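Local coordinates for protein kallistatin (Homo sapiens, PDB 6F4V) that inhibits tissue kallikrein as a secreted serpin, forming a stable equimolar complex with the protease after being cut at its reactive site, at residues F75-L78 against L79-N83; T132-L135 against I136-V140; K239-E242 against I243-L247. All coordinates share one frame; numbering follows the deposited sequence. Where two conformers were deposited one is given.

Interaction 1 of 3, residues F75-L78 against L79-N83; sequences FQHL and LHTLN
T81 and H77 meet one turn apart on the alpha-helix 68-83 of this serpin, and the threonine illustrates how a helix can satisfy a side-chain hydroxyl with its own backbone. Starting at CB, T81 already lies 3.4 Å from the carbonyl oxygen O of H77. Its OG1 sits beside the backbone N and anti to the carbonyl carbon (chi1 -59°), which turns the hydroxyl back along the helix, where OG1 donates to H77 O at 2.9 Å. The same oxygen accepts the amide N of T81, and the two donors approach from opposite faces of the carbonyl plane, each tilted by about 29°. H77 O is therefore gripped twice by a single residue. Beyond the bond, OG1 also lies over one face of the H77 imidazole, displaced toward the rim, with CE1 of H77 3.5 Å from OG1 of T81.

The buried side of the helix is largely hydrocarbon packing. L78 and L82 lie side by side and point the same way, their CD1 atoms 4.0 Å apart in one of the two conformers of L78. L34 of helix 33-44 touches both leucines, and a polar side chain of another protein chain packs on them too. F75 rests on S37 and A41 of helix 33-44, while the L79 side chain packs on V93 of strand 89-100. Between F75 and L79 the backbone bond from N of L79 to O of F75 measures 2.8 Å, and L79 reaches back to the same carbonyl with its side chain, CG lying 3.2 Å from O of F75.

Interaction 2 of 3, residues T132-L135 against I136-V140; sequences TIQL and INDHV
Three pairs spaced four residues apart, T132 with I136, I133 with N137 and Q134 with D138, show how one helical interval produces different side-chain encounters as the alpha-helix 129-143 turns from the protein core toward solvent. On the inner side, T132 and I136 run at a slant to each other, the methyl CG2 of T132 meeting the terminal CD1 of I136 at 3.9 Å. With CG1 anti to the carbonyl carbon (chi1 -62°), the isoleucine branch runs back toward the preceding turn, CG1 of I136 passing 3.3 Å from O of T132.

I133 and N137 instead lie alongside one another, both pointing the same way. Here the branch methyl CG2 of I133 touches the amide nitrogen ND2 of N137 at 3.5 Å, a van der Waals contact of a methyl with an amide nitrogen. The amide's polar business is elsewhere: its OD1 accepts the backbone N of V152.

Q134 and D138 form the outer pair. Their chains cross on a slant and the amide and carboxylate planes are 43° apart. It is the aliphatic CG of Q134, 3.5 Å from OD2 of D138, that makes the closest side-chain approach. The carboxylate also leans over O of Q134, which is bonded to N of D138 at 2.8 Å; two acceptors so near each other would be expected to disfavour this arrangement somewhat, though the N-H of D138, bonded to the same oxygen, probably offsets part of this.

This is helix F of the serpin fold, lying over sheet A: I136 rests on F98 of strand 89-100 and on V162 and V164 of strand 159-172, H139 meets F122 of strand 120-124 edge-to-face, and the hydroxyl of T132 bonds T124 at the end of that same strand.

Interaction 3 of 3, residues K239-E242 against I243-L247; sequences KMRE and IEEVL. With EDO (1,2-ethanediol), chain F.
A salt-bridge network on the short helix 240-244 and the type I beta turn E244-L247 that overlaps its end region joins R241 to both E244 and E245, one acid three residues on and the other four. R241 is bent at chi2 and chi3, which folds its guanidinium back alongside the turn. NH1 reaches OE1 of E244 at 3.1 Å in a fairly straight bond. That acid lies at the edge of the guanidinium, yet the two flat groups are turned 72° apart and NH1 comes from above the carboxylate plane, so this is no coplanar two-pronged pairing. On the second branch, NH2 of R241 lies 3.0 Å from OE2 of E245, but the hydrogen bond is strongly bent and weak.

M240 adds an apolar flank: its CG lies 3.8 Å from CD of E244. The backbone bond from N of E244 to O of M240, 3.0 Å, maintains the helix. An ethanediol, probably from the crystallisation liquor, donates from O2 to L247 O at 3.1 Å.

Each acid has another partner: OE2 of E244 bonds Y17 OH and forms a salt bridge with a basic side chain of another protein chain, while OE1 of E245 bonds Y18 OH. With one arginine shared between two carboxylates that each have further polar partners, both acids are probably stabilised in the charged form.

From the N terminus, the three contacts follow in series, none enclosing or crossing another, and each closes merely a turn or so of its own helix. Interaction 1 comes first, on helix 68-83, which lies against helix 33-44 and strand 89-100. Interaction 2 follows on helix 129-143, packed on the same strand 89-100 and on strand 159-172, so one strand of the large sheet carries both helices; the nearest atoms of the two contacts are about 12 Å apart. Interaction 3 comes later, beyond strand 228-235 of the smaller sheet, and joins this region to helix 6-23. It lies across the chain's centre from the other two, its centre 32 Å and 38 Å from theirs.

Interaction 1 of 3, residues F75-L78 against L79-N83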
ATOM      1  N   PHE A  75      -7.742  12.520   5.820  1.00 24.92           N
ATOM      2  CA  PHE A  75      -6.410  12.262   5.226  1.00 25.08           C
ATOM      3  C   PHE A  75      -5.350  13.199   5.793  1.00 25.73           C
ATOM      4  O   PHE A  75      -4.251  12.776   6.071  1.00 25.40           O
ATOM      5  CB  PHE A  75      -6.428  12.349   3.690  1.00 24.64           C
ATOM      6  CG  PHE A  75      -6.899  11.083   3.026  1.00 23.56           C
ATOM      7  CD1 PHE A  75      -6.049   9.964   2.963  1.00 23.70           C
ATOM      8  CD2 PHE A  75      -8.149  10.979   2.492  1.00 24.13           C
ATOM      9  CE1 PHE A  75      -6.455   8.786   2.368  1.00 23.44           C
ATOM     10  CE2 PHE A  75      -8.565   9.795   1.877  1.00 23.62           C
ATOM     11  CZ  PHE A  75      -7.707   8.695   1.826  1.00 23.39           C
ATOM     12  N   GLN A  76      -5.685  14.474   5.942  1.00 26.66           N
ATOM     13  CA  GLN A  76      -4.745  15.440   6.505  1.00 28.25           C
ATOM     14  C   GLN A  76      -4.255  14.961   7.865  1.00 27.92           C
ATOM     15  O   GLN A  76      -3.061  14.980   8.138  1.00 28.78           O
ATOM     16  CB  GLN A  76      -5.402  16.818   6.667  1.00 30.18           C
ATOM     17  CG  GLN A  76      -4.421  17.895   7.140  1.00 33.50           C
ATOM     18  CD  GLN A  76      -5.099  19.219   7.424  1.00 36.91           C
ATOM     19  OE1 GLN A  76      -6.323  19.312   7.440  1.00 41.29           O
ATOM     20  NE2 GLN A  76      -4.311  20.253   7.623  1.00 38.28           N
ATOM     21  N   HIS A  77      -5.185  14.538   8.707  1.00 29.16           N
ATOM     22  CA  HIS A  77      -4.839  14.050  10.052  1.00 29.93           C
ATOM     23  C   HIS A  77      -4.068  12.726   9.998  1.00 28.13           C
ATOM     24  O   HIS A  77      -3.165  12.522  10.777  1.00 27.12           O
ATOM     25  CB  HIS A  77      -6.097  13.867  10.912  1.00 33.20           C
ATOM     26  CG  HIS A  77      -5.818  13.446  12.324  1.00 38.79           C
ATOM     27  ND1 HIS A  77      -5.899  12.127  12.740  1.00 43.76           N
ATOM     28  CD2 HIS A  77      -5.451  14.159  13.423  1.00 43.34           C
ATOM     29  CE1 HIS A  77      -5.582  12.046  14.025  1.00 42.85           C
ATOM     30  NE2 HIS A  77      -5.317  13.265  14.465  1.00 43.14           N
ATOM     31  N   LEU A  78      -4.480  11.828   9.097  0.50 27.85           N
ATOM     32  CA  LEU A  78      -3.816  10.538   8.892  0.50 27.91           C
ATOM     33  C   LEU A  78      -2.355  10.733   8.511  0.50 27.77           C
ATOM     34  O   LEU A  78      -1.453  10.163   9.129  0.50 27.74           O
ATOM     35  CB  LEU A  78      -4.558   9.773   7.793  0.50 27.88           C
ATOM     36  CG  LEU A  78      -4.005   8.513   7.130  0.50 28.20           C
ATOM     37  CD1 LEU A  78      -3.480   7.599   8.182  0.50 28.78           C
ATOM     38  CD2 LEU A  78      -5.110   7.826   6.354  0.50 27.68           C
ATOM     39  N   LEU A  79      -2.128  11.575   7.513  1.00 27.49           N
ATOM     40  CA  LEU A  79      -0.780  11.824   6.998  1.00 29.62           C
ATOM     41  C   LEU A  79       0.099  12.565   8.025  1.00 31.29           C
ATOM     42  O   LEU A  79       1.287  12.223   8.204  1.00 32.24           O
ATOM     43  CB  LEU A  79      -0.870  12.562   5.667  1.00 32.00           C
ATOM     44  CG  LEU A  79      -1.626  11.729   4.612  1.00 32.60           C
ATOM     45  CD1 LEU A  79      -1.960  12.565   3.387  1.00 35.95           C
ATOM     46  CD2 LEU A  79      -0.842  10.491   4.235  1.00 33.53           C
ATOM     47  N   HIS A  80      -0.499  13.511   8.736  1.00 31.50           N
ATOM     48  CA  HIS A  80       0.193  14.216   9.833  1.00 32.69           C
ATOM     49  C   HIS A  80       0.680  13.231  10.895  1.00 32.46           C
ATOM     50  O   HIS A  80       1.871  13.248  11.270  1.00 31.93           O
ATOM     51  CB  HIS A  80      -0.707  15.297  10.450  1.00 35.60           C
ATOM     52  CG  HIS A  80      -0.054  16.043  11.575  1.00 39.42           C
ATOM     53  ND1 HIS A  80       0.810  17.099  11.364  1.00 42.24           N
ATOM     54  CD2 HIS A  80      -0.093  15.849  12.917  1.00 41.35           C
ATOM     55  CE1 HIS A  80       1.253  17.542  12.530  1.00 42.65           C
ATOM     56  NE2 HIS A  80       0.722  16.799  13.486  1.00 42.55           N
ATOM     57  N   THR A  81      -0.231  12.377  11.369  1.00 31.08           N
ATOM     58  CA  THR A  81       0.067  11.364  12.376  1.00 30.29           C
ATOM     59  C   THR A  81       1.202  10.447  11.891  1.00 31.47           C
ATOM     60  O   THR A  81       2.204  10.265  12.613  1.00 30.93           O
ATOM     61  CB  THR A  81      -1.200  10.565  12.767  1.00 30.06           C
ATOM     62  OG1 THR A  81      -2.171  11.470  13.271  1.00 31.39           O
ATOM     63  CG2 THR A  81      -0.944   9.494  13.819  1.00 30.76           C
ATOM     64  N   LEU A  82       1.103   9.924  10.669  1.00 29.13           N
ATOM     65  CA  LEU A  82       2.179   9.054  10.173  1.00 30.01           C
ATOM     66  C   LEU A  82       3.523   9.760  10.099  1.00 31.46           C
ATOM     67  O   LEU A  82       4.564   9.144  10.374  1.00 33.15           O
ATOM     68  CB  LEU A  82       1.819   8.463   8.802  1.00 29.36           C
ATOM     69  CG  LEU A  82       0.653   7.490   8.809  1.00 29.28           C
ATOM     70  CD1 LEU A  82       0.404   6.980   7.379  1.00 29.43           C
ATOM     71  CD2 LEU A  82       0.931   6.331   9.765  1.00 30.46           C
ATOM     72  N   ASN A  83       3.520  11.036   9.743  1.00 30.90           N
ATOM     73  CA  ASN A  83       4.763  11.759   9.591  1.00 34.16           C
ATOM     74  C   ASN A  83       5.402  12.213  10.918  1.00 37.95           C
ATOM     75  O   ASN A  83       6.507  12.733  10.897  1.00 39.73           O
ATOM     76  CB  ASN A  83       4.573  12.954   8.652  1.00 34.05           C
ATOM     77  CG  ASN A  83       4.525  12.530   7.206  1.00 33.04           C
ATOM     78  OD1 ASN A  83       5.283  11.657   6.809  1.00 32.20           O
ATOM     79  ND2 ASN A  83       3.619  13.110   6.420  1.00 31.51           N
TER

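Interaction 2 of 3, residues T132-L135 against I136-V140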
ATOM      1  N   THR A 132      11.738  14.958 -17.863  1.00 42.32           N
ATOM      2  CA  THR A 132      10.632  15.023 -16.905  1.00 41.92           C
ATOM      3  C   THR A 132      10.467  13.669 -16.202  1.00 40.87           C
ATOM      4  O   THR A 132      10.300  13.629 -15.000  1.00 40.52           O
ATOM      5  CB  THR A 132       9.316  15.474 -17.589  1.00 41.68           C
ATOM      6  OG1 THR A 132       9.455  16.826 -18.044  1.00 40.95           O
ATOM      7  CG2 THR A 132       8.119  15.426 -16.607  1.00 40.97           C
ATOM      8  N   ILE A 133      10.531  12.580 -16.961  1.00 42.32           N
ATOM      9  CA  ILE A 133      10.560  11.231 -16.404  1.00 42.78           C
ATOM     10  C   ILE A 133      11.685  11.086 -15.378  1.00 43.33           C
ATOM     11  O   ILE A 133      11.457  10.559 -14.281  1.00 40.46           O
ATOM     12  CB  ILE A 133      10.641  10.142 -17.499  1.00 44.42           C
ATOM     13  CG1 ILE A 133       9.252   9.937 -18.121  1.00 45.42           C
ATOM     14  CG2 ILE A 133      11.118   8.798 -16.933  1.00 45.08           C
ATOM     15  CD1 ILE A 133       9.216   8.989 -19.308  1.00 46.72           C
ATOM     16  N   GLN A 134      12.887  11.545 -15.732  1.00 42.95           N
ATOM     17  CA  GLN A 134      14.024  11.474 -14.805  1.00 43.12           C
ATOM     18  C   GLN A 134      13.769  12.321 -13.546  1.00 41.72           C
ATOM     19  O   GLN A 134      14.042  11.858 -12.429  1.00 42.09           O
ATOM     20  CB  GLN A 134      15.332  11.910 -15.498  1.00 45.49           C
ATOM     21  CG  GLN A 134      16.610  11.512 -14.758  1.00 47.02           C
ATOM     22  CD  GLN A 134      17.829  12.331 -15.172  0.34 48.12           C
ATOM     23  OE1 GLN A 134      17.727  13.522 -15.462  0.43 48.36           O
ATOM     24  NE2 GLN A 134      18.995  11.692 -15.180  0.59 49.02           N
ATOM     25  N   LEU A 135      13.262  13.545 -13.719  1.00 40.17           N
ATOM     26  CA  LEU A 135      12.977  14.424 -12.575  1.00 40.05           C
ATOM     27  C   LEU A 135      11.976  13.779 -11.586  1.00 37.83           C
ATOM     28  O   LEU A 135      12.200  13.782 -10.375  1.00 36.67           O
ATOM     29  CB  LEU A 135      12.442  15.778 -13.052  1.00 41.15           C
ATOM     30  CG  LEU A 135      12.066  16.804 -11.970  1.00 42.40           C
ATOM     31  CD1 LEU A 135      13.299  17.440 -11.320  1.00 43.99           C
ATOM     32  CD2 LEU A 135      11.131  17.867 -12.533  1.00 43.27           C
ATOM     33  N   ILE A 136      10.883  13.243 -12.119  1.00 36.17           N
ATOM     34  CA  ILE A 136       9.841  12.620 -11.283  1.00 34.59           C
ATOM     35  C   ILE A 136      10.390  11.371 -10.632  1.00 33.28           C
ATOM     36  O   ILE A 136      10.270  11.194  -9.417  1.00 33.87           O
ATOM     37  CB  ILE A 136       8.567  12.259 -12.080  1.00 34.67           C
ATOM     38  CG1 ILE A 136       7.921  13.515 -12.669  1.00 33.70           C
ATOM     39  CG2 ILE A 136       7.578  11.514 -11.176  1.00 33.29           C
ATOM     40  CD1 ILE A 136       6.820  13.240 -13.673  1.00 34.42           C
ATOM     41  N   ASN A 137      11.027  10.516 -11.427  1.00 33.53           N
ATOM     42  CA  ASN A 137      11.514   9.257 -10.908  1.00 34.15           C
ATOM     43  C   ASN A 137      12.636   9.383  -9.894  1.00 35.27           C
ATOM     44  O   ASN A 137      12.657   8.621  -8.907  1.00 33.91           O
ATOM     45  CB  ASN A 137      11.871   8.283 -12.025  1.00 34.89           C
ATOM     46  CG  ASN A 137      10.632   7.741 -12.728  1.00 35.06           C
ATOM     47  OD1 ASN A 137       9.507   7.880 -12.228  1.00 34.47           O
ATOM     48  ND2 ASN A 137      10.823   7.137 -13.886  1.00 34.28           N
ATOM     49  N   ASP A 138      13.537  10.345 -10.100  1.00 36.36           N
ATOM     50  CA  ASP A 138      14.586  10.629  -9.119  1.00 37.61           C
ATOM     51  C   ASP A 138      13.998  11.119  -7.808  1.00 35.90           C
ATOM     52  O   ASP A 138      14.491  10.758  -6.764  1.00 36.49           O
ATOM     53  CB  ASP A 138      15.574  11.704  -9.619  1.00 40.04           C
ATOM     54  CG  ASP A 138      16.514  11.210 -10.721  1.00 43.12           C
ATOM     55  OD1 ASP A 138      16.671   9.989 -10.956  1.00 44.37           O
ATOM     56  OD2 ASP A 138      17.113  12.096 -11.369  1.00 46.85           O
ATOM     57  N   HIS A 139      12.987  11.983  -7.861  1.00 35.34           N
ATOM     58  CA  HIS A 139      12.310  12.475  -6.648  1.00 35.14           C
ATOM     59  C   HIS A 139      11.707  11.318  -5.847  1.00 33.31           C
ATOM     60  O   HIS A 139      11.963  11.178  -4.644  1.00 33.10           O
ATOM     61  CB  HIS A 139      11.230  13.501  -7.001  1.00 35.58           C
ATOM     62  CG  HIS A 139      10.444  13.994  -5.820  1.00 37.79           C
ATOM     63  ND1 HIS A 139      11.003  14.770  -4.829  1.00 39.77           N
ATOM     64  CD2 HIS A 139       9.139  13.844  -5.485  1.00 39.21           C
ATOM     65  CE1 HIS A 139      10.088  15.052  -3.918  1.00 40.04           C
ATOM     66  NE2 HIS A 139       8.944  14.512  -4.297  1.00 39.19           N
ATOM     67  N   VAL A 140      10.966  10.451  -6.526  1.00 32.28           N
ATOM     68  CA  VAL A 140      10.373   9.294  -5.862  1.00 31.69           C
ATOM     69  C   VAL A 140      11.449   8.349  -5.287  1.00 31.84           C
ATOM     70  O   VAL A 140      11.332   7.858  -4.143  1.00 30.34           O
ATOM     71  CB  VAL A 140       9.388   8.559  -6.811  1.00 31.41           C
ATOM     72  CG1 VAL A 140       8.919   7.242  -6.194  1.00 31.10           C
ATOM     73  CG2 VAL A 140       8.202   9.469  -7.148  1.00 31.05           C
TER

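Interaction 3 of 3, residues K239-E242 against I243-L247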
ATOM      1  N   LYS A 239      -4.486 -23.938   0.463  1.00 34.29           N
ATOM      2  CA  LYS A 239      -5.718 -23.302   0.917  1.00 33.53           C
ATOM      3  C   LYS A 239      -5.652 -21.774   0.797  1.00 31.23           C
ATOM      4  O   LYS A 239      -6.524 -21.079   1.320  1.00 29.86           O
ATOM      5  CB  LYS A 239      -6.039 -23.737   2.353  1.00 35.16           C
ATOM      6  CG  LYS A 239      -6.264 -25.259   2.504  1.00 37.53           C
ATOM      7  CD  LYS A 239      -7.554 -25.701   1.801  1.00 39.18           C
ATOM      8  CE  LYS A 239      -7.818 -27.196   1.952  1.00 41.95           C
ATOM      9  NZ  LYS A 239      -8.454 -27.452   3.278  1.00 44.54           N
ATOM     10  N   MET A 240      -4.676 -21.271   0.036  1.00 30.89           N
ATOM     11  CA  MET A 240      -4.511 -19.834  -0.136  1.00 29.98           C
ATOM     12  C   MET A 240      -5.787 -19.212  -0.664  1.00 29.96           C
ATOM     13  O   MET A 240      -6.248 -18.193  -0.140  1.00 26.10           O
ATOM     14  CB  MET A 240      -3.341 -19.504  -1.091  1.00 30.02           C
ATOM     15  CG  MET A 240      -3.187 -18.015  -1.391  1.00 29.43           C
ATOM     16  SD  MET A 240      -2.927 -16.980   0.070  1.00 28.78           S
ATOM     17  CE  MET A 240      -1.190 -17.304   0.428  1.00 29.39           C
ATOM     18  N   ARG A 241      -6.376 -19.815  -1.708  1.00 30.90           N
ATOM     19  CA  ARG A 241      -7.602 -19.234  -2.268  1.00 32.71           C
ATOM     20  C   ARG A 241      -8.743 -19.148  -1.278  1.00 30.07           C
ATOM     21  O   ARG A 241      -9.489 -18.153  -1.295  1.00 27.93           O
ATOM     22  CB  ARG A 241      -8.093 -19.943  -3.553  1.00 37.71           C
ATOM     23  CG  ARG A 241      -7.442 -19.435  -4.833  1.00 42.25           C
ATOM     24  CD  ARG A 241      -7.605 -17.931  -5.044  1.00 44.99           C
ATOM     25  NE  ARG A 241      -8.984 -17.491  -5.287  1.00 48.84           N
ATOM     26  CZ  ARG A 241      -9.408 -16.223  -5.235  1.00 50.15           C
ATOM     27  NH1 ARG A 241      -8.583 -15.234  -4.893  1.00 47.90           N
ATOM     28  NH2 ARG A 241     -10.683 -15.945  -5.513  1.00 51.32           N
ATOM     29  N   GLU A 242      -8.883 -20.157  -0.424  1.00 29.34           N
ATOM     30  CA  GLU A 242      -9.952 -20.161   0.579  1.00 30.86           C
ATOM     31  C   GLU A 242      -9.839 -18.979   1.566  1.00 28.19           C
ATOM     32  O   GLU A 242     -10.843 -18.370   2.004  1.00 28.14           O
ATOM     33  CB  GLU A 242      -9.963 -21.464   1.382  1.00 35.12           C
ATOM     34  CG  GLU A 242     -10.153 -22.703   0.503  1.00 40.86           C
ATOM     35  CD  GLU A 242     -10.822 -23.874   1.215  1.00 45.49           C
ATOM     36  OE1 GLU A 242     -11.150 -24.854   0.494  1.00 53.61           O
ATOM     37  OE2 GLU A 242     -11.053 -23.827   2.461  1.00 48.24           O
ATOM     38  N   ILE A 243      -8.608 -18.633   1.907  1.00 26.70           N
ATOM     39  CA  ILE A 243      -8.391 -17.512   2.801  1.00 25.08           C
ATOM     40  C   ILE A 243      -8.602 -16.194   2.067  1.00 25.26           C
ATOM     41  O   ILE A 243      -9.229 -15.252   2.597  1.00 24.55           O
ATOM     42  CB  ILE A 243      -6.985 -17.595   3.426  1.00 25.00           C
ATOM     43  CG1 ILE A 243      -6.801 -18.915   4.202  1.00 25.42           C
ATOM     44  CG2 ILE A 243      -6.748 -16.406   4.309  1.00 23.80           C
ATOM     45  CD1 ILE A 243      -7.864 -19.206   5.228  1.00 26.20           C
ATOM     46  N   GLU A 244      -8.139 -16.128   0.823  1.00 25.26           N
ATOM     47  CA  GLU A 244      -8.340 -14.912   0.025  1.00 25.54           C
ATOM     48  C   GLU A 244      -9.828 -14.573  -0.145  1.00 25.73           C
ATOM     49  O   GLU A 244     -10.201 -13.388  -0.128  1.00 24.61           O
ATOM     50  CB  GLU A 244      -7.632 -15.042  -1.326  1.00 25.98           C
ATOM     51  CG  GLU A 244      -6.112 -14.995  -1.209  1.00 25.79           C
ATOM     52  CD  GLU A 244      -5.392 -15.117  -2.545  1.00 27.24           C
ATOM     53  OE1 GLU A 244      -5.918 -15.778  -3.452  1.00 28.99           O
ATOM     54  OE2 GLU A 244      -4.286 -14.582  -2.708  1.00 26.76           O
ATOM     55  N   GLU A 245     -10.686 -15.605  -0.251  1.00 27.82           N
ATOM     56  CA  GLU A 245     -12.145 -15.409  -0.407  1.00 29.42           C
ATOM     57  C   GLU A 245     -12.777 -14.748   0.791  1.00 29.21           C
ATOM     58  O   GLU A 245     -13.819 -14.155   0.651  1.00 29.50           O
ATOM     59  CB  GLU A 245     -12.916 -16.707  -0.647  1.00 32.08           C
ATOM     60  CG  GLU A 245     -12.611 -17.403  -1.949  1.00 34.68           C
ATOM     61  CD  GLU A 245     -13.165 -16.744  -3.190  1.00 37.66           C
ATOM     62  OE1 GLU A 245     -13.782 -15.647  -3.181  1.00 37.99           O
ATOM     63  OE2 GLU A 245     -12.959 -17.403  -4.228  1.00 43.57           O
ATOM     64  N   VAL A 246     -12.142 -14.833   1.958  1.00 27.07           N
ATOM     65  CA  VAL A 246     -12.681 -14.239   3.170  1.00 27.47           C
ATOM     66  C   VAL A 246     -11.799 -13.109   3.727  1.00 25.82           C
ATOM     67  O   VAL A 246     -12.021 -12.657   4.865  1.00 26.37           O
ATOM     68  CB  VAL A 246     -12.952 -15.323   4.259  1.00 27.93           C
ATOM     69  CG1 VAL A 246     -14.019 -16.312   3.772  1.00 30.47           C
ATOM     70  CG2 VAL A 246     -11.687 -16.041   4.698  1.00 28.42           C
ATOM     71  N   LEU A 247     -10.809 -12.655   2.944  1.00 25.05           N
ATOM     72  CA  LEU A 247      -9.889 -11.625   3.424  1.00 24.34           C
ATOM     73  C   LEU A 247     -10.554 -10.227   3.296  1.00 24.36           C
ATOM     74  O   LEU A 247     -10.555  -9.603   2.211  1.00 24.80           O
ATOM     75  CB  LEU A 247      -8.590 -11.706   2.658  1.00 24.54           C
ATOM     76  CG  LEU A 247      -7.435 -10.932   3.270  1.00 24.10           C
ATOM     77  CD1 LEU A 247      -6.904 -11.559   4.550  1.00 24.12           C
ATOM     78  CD2 LEU A 247      -6.326 -10.810   2.239  1.00 24.75           C
TER
HETATM   79  C1  EDO F 403     -13.709 -11.212  -1.002  1.00 63.35           C
HETATM   80  O1  EDO F 403     -14.940 -11.017  -0.307  1.00 62.45           O
HETATM   81  C2  EDO F 403     -12.565 -10.734  -0.118  1.00 61.72           C
HETATM   82  O2  EDO F 403     -12.427  -9.320  -0.251  1.00 59.65           O